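Local coordinates for N-acetylmuramoyl-L-alanine amidase domain-containing protein SAOUHSC_02979 (Staphylococcus aureus, PDB 5T1Q) that probably hydrolyses amide bonds in cell-wall peptidoglycan as a secreted enzyme, of which this portion carries a glucosaminidase-type domain and a CHAP domain, at residues D79-V84 with T170-A175; F239-D244 with V257-K262; Q9-H14 with Y133-G138. All blocks are in the same frame, centred on the assembly; numbering follows the deposited sequence.

Contact 1 of 3, residues D79-V84 with T170-A175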
loop_
_atom_site.group_PDB
_atom_site.type_symbol
_atom_site.label_atom_id
_atom_site.label_comp_id
_atom_site.label_asym_id
_atom_site.label_seq_id
_atom_site.Cartn_x
_atom_site.Cartn_y
_atom_site.Cartn_z
ATOM N N ASP A 79 1.091 27.268 -6.155
ATOM C CA ASP A 79 2.016 27.238 -5.001
ATOM C C ASP A 79 2.058 25.867 -4.277
ATOM O O ASP A 79 2.074 25.798 -3.045
ATOM C CB ASP A 79 1.623 28.355 -4.008
ATOM C CG ASP A 79 2.694 28.646 -2.975
ATOM O OD1 ASP A 79 3.888 28.454 -3.277
ATOM O OD2 ASP A 79 2.338 29.112 -1.868
ATOM N N ILE A 80 2.083 24.785 -5.053
ATOM C CA ILE A 80 2.099 23.412 -4.516
ATOM C C ILE A 80 3.330 22.642 -5.009
ATOM O O ILE A 80 3.771 22.829 -6.150
ATOM C CB ILE A 80 0.810 22.651 -4.946
ATOM C CG1 ILE A 80 -0.423 23.294 -4.297
ATOM C CG2 ILE A 80 0.883 21.165 -4.581
ATOM C CD1 ILE A 80 -1.748 22.729 -4.771
ATOM N N TYR A 81 3.901 21.806 -4.136
ATOM C CA TYR A 81 5.002 20.923 -4.541
ATOM C C TYR A 81 4.422 19.829 -5.422
ATOM O O TYR A 81 3.626 19.010 -4.954
ATOM C CB TYR A 81 5.681 20.247 -3.347
ATOM C CG TYR A 81 6.666 21.101 -2.597
ATOM C CD1 TYR A 81 7.999 21.199 -3.022
ATOM C CD2 TYR A 81 6.301 21.758 -1.436
ATOM C CE1 TYR A 81 8.921 21.971 -2.326
ATOM C CE2 TYR A 81 7.215 22.533 -0.733
ATOM C CZ TYR A 81 8.517 22.638 -1.180
ATOM O OH TYR A 81 9.409 23.410 -0.474
ATOM N N ALA A 82 4.808 19.824 -6.693
ATOM C CA ALA A 82 4.366 18.793 -7.627
ATOM C C ALA A 82 4.815 17.410 -7.127
ATOM O O ALA A 82 4.127 16.404 -7.318
ATOM C CB ALA A 82 4.936 19.068 -9.012
ATOM N N SER A 83 5.980 17.379 -6.487
ATOM C CA SER A 83 6.530 16.146 -5.932
ATOM C C SER A 83 5.624 15.541 -4.873
ATOM O O SER A 83 5.411 14.328 -4.854
ATOM C CB SER A 83 7.913 16.425 -5.347
ATOM O OG SER A 83 7.854 17.558 -4.511
ATOM N N VAL A 84 5.101 16.380 -3.983
ATOM C CA VAL A 84 4.198 15.910 -2.947
ATOM C C VAL A 84 2.915 15.422 -3.619
ATOM O O VAL A 84 2.420 14.348 -3.303
ATOM C CB VAL A 84 3.923 17.001 -1.881
ATOM C CG1 VAL A 84 2.861 16.554 -0.881
ATOM C CG2 VAL A 84 5.208 17.361 -1.146
ATOM N N THR A 170 1.613 22.913 3.862
ATOM C CA THR A 170 2.198 22.139 2.754
ATOM C C THR A 170 2.490 23.047 1.564
ATOM O O THR A 170 3.159 22.625 0.614
ATOM C CB THR A 170 1.299 20.994 2.255
ATOM O OG1 THR A 170 0.149 21.523 1.590
ATOM C CG2 THR A 170 0.883 20.069 3.402
ATOM N N TRP A 171 1.974 24.284 1.616
ATOM C CA TRP A 171 2.182 25.270 0.556
ATOM C C TRP A 171 3.664 25.525 0.452
ATOM O O TRP A 171 4.361 25.574 1.464
ATOM C CB TRP A 171 1.459 26.584 0.870
ATOM C CG TRP A 171 -0.040 26.520 0.862
ATOM C CD1 TRP A 171 -0.829 25.395 0.870
ATOM C CD2 TRP A 171 -0.930 27.627 1.028
ATOM N NE1 TRP A 171 -2.155 25.748 0.937
ATOM C CE2 TRP A 171 -2.245 27.111 1.046
ATOM C CE3 TRP A 171 -0.746 29.013 1.126
ATOM C CZ2 TRP A 171 -3.369 27.931 1.161
ATOM C CZ3 TRP A 171 -1.868 29.831 1.239
ATOM C CH2 TRP A 171 -3.161 29.285 1.253
ATOM N N LYS A 172 4.124 25.725 -0.772
ATOM C CA LYS A 172 5.553 25.912 -1.058
ATOM C C LYS A 172 6.120 27.130 -0.308
ATOM O O LYS A 172 7.218 27.074 0.237
ATOM C CB LYS A 172 5.742 26.049 -2.571
ATOM C CG LYS A 172 7.014 25.446 -3.134
ATOM C CD LYS A 172 6.903 25.390 -4.648
ATOM C CE LYS A 172 8.065 24.656 -5.275
ATOM N NZ LYS A 172 7.896 24.616 -6.751
ATOM N N SER A 173 5.337 28.202 -0.243
ATOM C CA SER A 173 5.736 29.421 0.466
ATOM C C SER A 173 5.816 29.259 2.000
ATOM O O SER A 173 6.406 30.096 2.674
ATOM C CB SER A 173 4.768 30.562 0.119
ATOM O OG SER A 173 3.428 30.204 0.409
ATOM N N GLU A 174 5.223 28.191 2.540
ATOM C CA GLU A 174 5.220 27.933 3.997
ATOM C C GLU A 174 6.161 26.806 4.428
ATOM O O GLU A 174 6.528 26.723 5.600
ATOM C CB GLU A 174 3.805 27.564 4.449
ATOM C CG GLU A 174 2.755 28.635 4.179
ATOM C CD GLU A 174 2.899 29.852 5.070
ATOM O OE1 GLU A 174 2.730 30.976 4.558
ATOM O OE2 GLU A 174 3.194 29.690 6.276
ATOM N N ALA A 175 6.513 25.928 3.484
ATOM C CA ALA A 175 7.377 24.773 3.738
ATOM C C ALA A 175 8.689 24.923 2.972
ATOM O O ALA A 175 8.694 24.917 1.738
ATOM C CB ALA A 175 6.665 23.491 3.325
HETATM O O HOH W 1 5.961 22.569 -7.727
HETATM O O HOH W 2 2.844 20.947 -1.504
#
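Lys172 lays the start of its side chain over one face of the Tyr81 ring, with CG 3.8 Å from the ring centroid and 16° off the normal, a CH-pi contact offset toward the CZ side. Beyond CG the lysine chain is extended and crosses the ring obliquely. Its NZ reaches a water that also serves Ile80 O and Ala82 N, and bonds Asp212 O as well. The tyrosine ring is gripped at its edge too: Tyr81 OH donates to Ala175 O at 2.8 Å, tilted from the carbonyl plane. A second water bridges the backbone Tyr81 N and Thr170 O. Tyr81 is the N-cap residue of helix 82-93 in the glucosaminidase-type domain of the lysozyme clan, and the two residues before it form the turn from helix 58-78, where Asp79 has positive phi. Asp79 holds the 170-175 loop by backbone and carboxylate alike. Its O accepts Lys172 N at 3.1 Å, almost straight along N-H (178°) but from above the carbonyl plane. Asp79 CG stands anti to the backbone N (chi1 -165°), which carries the carboxylate toward Ser173; there OD2 takes the Ser173 OG proton at 2.8 Å on its syn lone pair, while Ser173 N adds a weak bond to OD1. Trp171 turns its indole away to helix 145-158, bonding Ile156 O through NE1.

Contact 2 of 3, residues F239-D244 with V257-K262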
loop_
_atom_site.group_PDB
_atom_site.type_symbol
_atom_site.label_atom_id
_atom_site.label_comp_id
_atom_site.label_asym_id
_atom_site.label_seq_id
_atom_site.Cartn_x
_atom_site.Cartn_y
_atom_site.Cartn_z
ATOM N N PHE A 239 10.756 -8.129 -3.595
ATOM C CA PHE A 239 9.357 -8.282 -3.899
ATOM C C PHE A 239 8.978 -7.443 -5.105
ATOM O O PHE A 239 9.482 -6.346 -5.272
ATOM C CB PHE A 239 8.456 -7.893 -2.723
ATOM C CG PHE A 239 6.982 -8.032 -3.033
ATOM C CD1 PHE A 239 6.406 -9.287 -3.141
ATOM C CD2 PHE A 239 6.189 -6.916 -3.249
ATOM C CE1 PHE A 239 5.061 -9.436 -3.446
ATOM C CE2 PHE A 239 4.844 -7.051 -3.552
ATOM C CZ PHE A 239 4.276 -8.318 -3.646
ATOM N N ARG A 240 8.097 -7.991 -5.936
ATOM C CA ARG A 240 7.544 -7.293 -7.109
ATOM C C ARG A 240 6.147 -7.839 -7.352
ATOM O O ARG A 240 5.908 -9.030 -7.184
ATOM C CB ARG A 240 8.410 -7.455 -8.378
ATOM C CG ARG A 240 9.796 -6.831 -8.276
ATOM C CD ARG A 240 10.530 -6.693 -9.615
ATOM N NE ARG A 240 10.137 -5.508 -10.414
ATOM C CZ ARG A 240 9.266 -5.484 -11.438
ATOM N NH1 ARG A 240 9.030 -4.333 -12.073
ATOM N NH2 ARG A 240 8.633 -6.584 -11.852
ATOM N N GLU A 241 5.230 -6.950 -7.712
ATOM C CA GLU A 241 3.848 -7.318 -8.010
ATOM C C GLU A 241 3.882 -7.904 -9.414
ATOM O O GLU A 241 4.286 -7.239 -10.368
ATOM C CB GLU A 241 2.952 -6.077 -7.907
ATOM C CG GLU A 241 1.447 -6.313 -8.003
ATOM C CD GLU A 241 0.622 -5.087 -7.582
ATOM O OE1 GLU A 241 1.033 -4.358 -6.638
ATOM O OE2 GLU A 241 -0.464 -4.868 -8.169
ATOM N N VAL A 242 3.489 -9.167 -9.528
ATOM C CA VAL A 242 3.576 -9.893 -10.789
ATOM C C VAL A 242 2.305 -9.777 -11.624
ATOM O O VAL A 242 2.290 -9.145 -12.686
ATOM C CB VAL A 242 3.870 -11.401 -10.525
ATOM C CG1 VAL A 242 4.057 -12.162 -11.840
ATOM C CG2 VAL A 242 5.088 -11.560 -9.625
ATOM N N SER A 243 1.239 -10.384 -11.116
ATOM C CA SER A 243 -0.020 -10.459 -11.837
ATOM C C SER A 243 -0.799 -9.152 -11.902
ATOM O O SER A 243 -0.535 -8.197 -11.162
ATOM C CB SER A 243 -0.906 -11.547 -11.207
ATOM O OG SER A 243 -1.200 -11.247 -9.852
ATOM N N ASP A 244 -1.753 -9.142 -12.825
ATOM C CA ASP A 244 -2.675 -8.038 -13.009
ATOM C C ASP A 244 -3.942 -8.387 -12.223
ATOM O O ASP A 244 -4.558 -7.511 -11.610
ATOM C CB ASP A 244 -3.002 -7.862 -14.490
ATOM C CG ASP A 244 -1.752 -7.717 -15.354
ATOM O OD1 ASP A 244 -0.695 -7.291 -14.831
ATOM O OD2 ASP A 244 -1.831 -8.031 -16.561
ATOM N N VAL A 257 1.044 -13.495 -0.168
ATOM C CA VAL A 257 1.545 -14.841 -0.428
ATOM C C VAL A 257 1.255 -15.314 -1.876
ATOM O O VAL A 257 2.100 -15.949 -2.513
ATOM C CB VAL A 257 1.036 -15.848 0.612
ATOM C CG1 VAL A 257 1.565 -17.238 0.304
ATOM C CG2 VAL A 257 1.444 -15.423 2.025
ATOM N N TYR A 258 0.068 -15.001 -2.377
ATOM C CA TYR A 258 -0.300 -15.313 -3.745
ATOM C C TYR A 258 0.716 -14.706 -4.713
ATOM O O TYR A 258 1.236 -15.405 -5.588
ATOM C CB TYR A 258 -1.712 -14.792 -4.050
ATOM C CG TYR A 258 -2.137 -14.941 -5.504
ATOM C CD1 TYR A 258 -1.830 -13.952 -6.447
ATOM C CD2 TYR A 258 -2.851 -16.055 -5.931
ATOM C CE1 TYR A 258 -2.209 -14.086 -7.784
ATOM C CE2 TYR A 258 -3.235 -16.197 -7.261
ATOM C CZ TYR A 258 -2.904 -15.217 -8.181
ATOM O OH TYR A 258 -3.302 -15.367 -9.495
ATOM N N ASN A 259 1.010 -13.413 -4.532
ATOM C CA ASN A 259 1.968 -12.701 -5.405
ATOM C C ASN A 259 3.405 -13.152 -5.231
ATOM O O ASN A 259 4.111 -13.370 -6.208
ATOM C CB ASN A 259 1.864 -11.185 -5.222
ATOM C CG ASN A 259 0.645 -10.602 -5.922
ATOM O OD1 ASN A 259 -0.409 -10.433 -5.319
ATOM N ND2 ASN A 259 0.752 -10.399 -7.213
ATOM N N ARG A 260 3.837 -13.326 -3.990
ATOM C CA ARG A 260 5.213 -13.733 -3.743
ATOM C C ARG A 260 5.485 -15.095 -4.356
ATOM O O ARG A 260 6.550 -15.310 -4.922
ATOM C CB ARG A 260 5.514 -13.724 -2.239
ATOM C CG ARG A 260 6.940 -14.100 -1.851
ATOM C CD ARG A 260 7.950 -13.161 -2.462
ATOM N NE ARG A 260 9.301 -13.392 -1.964
ATOM C CZ ARG A 260 10.380 -12.742 -2.386
ATOM N NH1 ARG A 260 10.285 -11.820 -3.344
ATOM N NH2 ARG A 260 11.568 -13.026 -1.860
HETATM N N MSE A 261 4.508 -16.003 -4.266
HETATM C CA MSE A 261 4.649 -17.353 -4.840
HETATM C C MSE A 261 4.807 -17.278 -6.343
HETATM O O MSE A 261 5.579 -18.037 -6.932
HETATM C CB MSE A 261 3.456 -18.247 -4.505
HETATM C CG MSE A 261 3.545 -18.757 -3.068
HETATM SE SE MSE A 261 1.956 -19.854 -2.642
HETATM C CE MSE A 261 2.843 -21.508 -3.206
ATOM N N LYS A 262 4.059 -16.380 -6.975
ATOM C CA LYS A 262 4.162 -16.197 -8.431
ATOM C C LYS A 262 5.537 -15.754 -8.919
ATOM O O LYS A 262 5.920 -16.109 -10.015
ATOM C CB LYS A 262 3.098 -15.242 -8.965
ATOM C CG LYS A 262 1.865 -15.964 -9.453
ATOM C CD LYS A 262 0.784 -15.010 -9.928
ATOM C CE LYS A 262 -0.252 -15.754 -10.760
ATOM N NZ LYS A 262 -0.722 -17.011 -10.105
#
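With chi1 of 179°, Phe239 swings its ring beside its own carbonyl carbon and up to the helix, while Asn259, its CG anti to the carbonyl carbon (chi1 -77°), sends its amide toward Val242 and Ser243. The helix backbone itself sets Asn259 CB at the edge of the Phe239 ring, 4.1 Å from CE1, with Arg260 N also near the ring plane; ring and amide planes stand 81° apart. Arg260 runs past the same phenylalanine, its NH1 3.7 Å from Phe239 CA, and its guanidinium is fastened beyond the contact by a salt bridge to Glu319 and a hydrogen bond to Lys237 O. The loop thus lies along helix 253-262 of the CHAP domain, a papain-like fold whose helix leans by Val257 and selenomethionine Met261 on strands 298-301 and 314-321. Farther along, the packing passes to Val242 and Ser243, both poorly ordered. Val242 CB comes 4.2 Å from Lys262 CB, and Val242 CG2 approaches Asn259 O at 4.0 Å. Ser243 OG, weakly hydrogen-bonded to Ser245 O, meets the edge of the Tyr258 ring in its plane, 3.7 Å from CE1. Lys262 bends at its last torsion, bringing NZ to Tyr258 OH in a weak hydrogen bond.

Contact 3 of 3, residues Q9-H14 with Y133-G138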
loop_
_atom_site.group_PDB
_atom_site.type_symbol
_atom_site.label_atom_id
_atom_site.label_comp_id
_atom_site.label_asym_id
_atom_site.label_seq_id
_atom_site.Cartn_x
_atom_site.Cartn_y
_atom_site.Cartn_z
ATOM N N GLN A 9 -17.388 9.754 13.207
ATOM C CA GLN A 9 -17.956 9.001 14.319
ATOM C C GLN A 9 -18.838 7.852 13.818
ATOM O O GLN A 9 -18.770 6.739 14.350
ATOM C CB GLN A 9 -18.747 9.950 15.242
ATOM C CG GLN A 9 -19.473 9.303 16.424
ATOM C CD GLN A 9 -18.560 8.557 17.395
ATOM O OE1 GLN A 9 -17.328 8.574 17.271
ATOM N NE2 GLN A 9 -19.173 7.894 18.379
ATOM N N ASP A 10 -19.635 8.124 12.781
ATOM C CA ASP A 10 -20.546 7.126 12.203
ATOM C C ASP A 10 -19.763 6.006 11.488
ATOM O O ASP A 10 -20.162 4.838 11.524
ATOM C CB ASP A 10 -21.538 7.810 11.247
ATOM C CG ASP A 10 -22.805 6.984 11.005
ATOM O OD1 ASP A 10 -22.712 5.755 10.806
ATOM O OD2 ASP A 10 -23.908 7.582 11.002
ATOM N N GLU A 11 -18.650 6.368 10.852
ATOM C CA GLU A 11 -17.795 5.392 10.161
ATOM C C GLU A 11 -17.053 4.480 11.143
ATOM O O GLU A 11 -16.850 3.300 10.855
ATOM C CB GLU A 11 -16.799 6.108 9.242
ATOM C CG GLU A 11 -17.458 6.741 8.022
ATOM C CD GLU A 11 -16.576 7.733 7.277
ATOM O OE1 GLU A 11 -17.005 8.175 6.191
ATOM O OE2 GLU A 11 -15.476 8.089 7.759
ATOM N N LEU A 12 -16.657 5.032 12.293
ATOM C CA LEU A 12 -15.935 4.269 13.325
ATOM C C LEU A 12 -16.809 3.245 14.058
ATOM O O LEU A 12 -16.305 2.202 14.492
ATOM C CB LEU A 12 -15.291 5.210 14.352
ATOM C CG LEU A 12 -14.074 6.026 13.915
ATOM C CD1 LEU A 12 -13.733 7.074 14.963
ATOM C CD2 LEU A 12 -12.883 5.117 13.665
ATOM N N LYS A 13 -18.097 3.548 14.217
ATOM C CA LYS A 13 -19.023 2.625 14.891
ATOM C C LYS A 13 -19.231 1.339 14.091
ATOM O O LYS A 13 -19.406 0.269 14.673
ATOM C CB LYS A 13 -20.371 3.301 15.182
ATOM C CG LYS A 13 -20.315 4.300 16.334
ATOM C CD LYS A 13 -21.652 4.987 16.602
ATOM C CE LYS A 13 -22.043 5.926 15.470
ATOM N NZ LYS A 13 -23.232 6.748 15.799
ATOM N N HIS A 14 -19.196 1.451 12.762
ATOM C CA HIS A 14 -19.347 0.292 11.874
ATOM C C HIS A 14 -18.005 -0.273 11.377
ATOM O O HIS A 14 -17.995 -1.111 10.482
ATOM C CB HIS A 14 -20.243 0.656 10.680
ATOM C CG HIS A 14 -21.678 0.860 11.048
ATOM N ND1 HIS A 14 -22.141 2.020 11.634
ATOM C CD2 HIS A 14 -22.755 0.052 10.910
ATOM C CE1 HIS A 14 -23.439 1.914 11.844
ATOM N NE2 HIS A 14 -23.836 0.731 11.414
ATOM N N TYR A 133 -7.720 -1.346 10.846
ATOM C CA TYR A 133 -9.150 -1.515 10.693
ATOM C C TYR A 133 -9.582 -0.975 9.348
ATOM O O TYR A 133 -8.781 -0.424 8.603
ATOM C CB TYR A 133 -9.928 -0.868 11.841
ATOM C CG TYR A 133 -9.782 0.626 11.958
ATOM C CD1 TYR A 133 -8.679 1.182 12.593
ATOM C CD2 TYR A 133 -10.766 1.487 11.477
ATOM C CE1 TYR A 133 -8.544 2.554 12.734
ATOM C CE2 TYR A 133 -10.647 2.870 11.617
ATOM C CZ TYR A 133 -9.532 3.397 12.251
ATOM O OH TYR A 133 -9.377 4.761 12.391
ATOM N N SER A 134 -10.856 -1.162 9.047
ATOM C CA SER A 134 -11.423 -0.759 7.786
ATOM C C SER A 134 -12.711 -0.015 8.045
ATOM O O SER A 134 -13.394 -0.283 9.026
ATOM C CB SER A 134 -11.722 -2.010 6.956
ATOM O OG SER A 134 -12.221 -1.680 5.673
ATOM N N ILE A 135 -13.010 0.948 7.184
ATOM C CA ILE A 135 -14.281 1.673 7.226
ATOM C C ILE A 135 -14.799 1.774 5.805
ATOM O O ILE A 135 -14.020 1.785 4.851
ATOM C CB ILE A 135 -14.182 3.092 7.836
ATOM C CG1 ILE A 135 -13.246 3.998 7.023
ATOM C CG2 ILE A 135 -13.751 3.022 9.294
ATOM C CD1 ILE A 135 -13.287 5.451 7.448
ATOM N N ASN A 136 -16.118 1.820 5.678
ATOM C CA ASN A 136 -16.777 1.961 4.403
ATOM C C ASN A 136 -17.171 3.438 4.286
ATOM O O ASN A 136 -17.956 3.933 5.096
ATOM C CB ASN A 136 -18.012 1.062 4.368
ATOM C CG ASN A 136 -18.671 1.027 3.007
ATOM O OD1 ASN A 136 -19.824 1.401 2.868
ATOM N ND2 ASN A 136 -17.936 0.597 1.997
ATOM N N ALA A 137 -16.617 4.142 3.301
ATOM C CA ALA A 137 -16.900 5.564 3.125
ATOM C C ALA A 137 -17.084 5.975 1.665
ATOM O O ALA A 137 -16.617 5.296 0.747
ATOM C CB ALA A 137 -15.790 6.386 3.758
ATOM N N GLY A 138 -17.760 7.110 1.475
ATOM C CA GLY A 138 -18.015 7.659 0.154
ATOM C C GLY A 138 -16.818 8.443 -0.345
ATOM O O GLY A 138 -16.277 9.272 0.365
HETATM O O HOH W 3 -17.514 1.486 8.744
#
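A short N-terminal helix, 9-13, lies across strand 131-140 of a two-stranded antiparallel hairpin in the glucosaminidase-type domain, and Glu11 and Leu12 make the contact. The short axes approach to 7.8 Å, their directions 133° apart. Glu11 points at the strand and sends an extended chain over it: CG is anti to the carbonyl carbon (chi1 -70°), and the carboxylate ends between two apolar side chains. Glu11 OE2 lies 3.4 Å from Ile135 CD1, while OE1 is 3.3 Å from Ala137 CB. These are van der Waals touches; the charge is answered by a salt bridge from OE2 to Lys112, and the same oxygen accepts Thr8 N. Such a pair of partners would probably favour the ionised carboxylate beside the hydrocarbon surface. Ile135 meets the helix by both branches, because CG1 sits between the backbone N and the carbonyl carbon (chi1 61°) and leads CD1 to the glutamate, while CG2 comes 3.5 Å from Glu11 O. That carbonyl oxygen also accepts a hydrogen bond from a water at 2.9 Å, and the water in turn receives a weak bond from Asn136 N, so a solvent bridge joins helix backbone to strand backbone. At the other end of the contact Leu12 reaches Tyr133 with its CD2 branch, 3.8 Å from CE2 and 3.7 Å from OH of the tyrosine. Tyr133 also makes a cation-pi contact with Lys15, just past the helix, and Pro7, just before it, touches Leu12, Tyr133 and Ile135. Within the hairpin, Tyr133, Ile135 and Ala137 pair through their backbones with strand 119-128, so the arrangement is a short helix packed across one face of a two-stranded antiparallel beta hairpin.

In the fold
From the N terminus, helix 9-13 of contact 3 comes first in the chain, and its partner segment on strand 131-140 follows 119 residues later. Within that loop the chain passes 79-84, whose partner 170-175 comes only after the strand, so contacts 1 and 3 cross: contact 3 fixes the N-terminal segment to the hairpin, and contact 1 ties the start of helix 82-93 to the loop before helix 178-185. Contact 2 follows both in series, closing a short local loop against helix 253-262 of the CHAP domain. Centre to centre it lies about 35 Å from contact 1 and about 30 Å from contact 3, across the chain's centre from each.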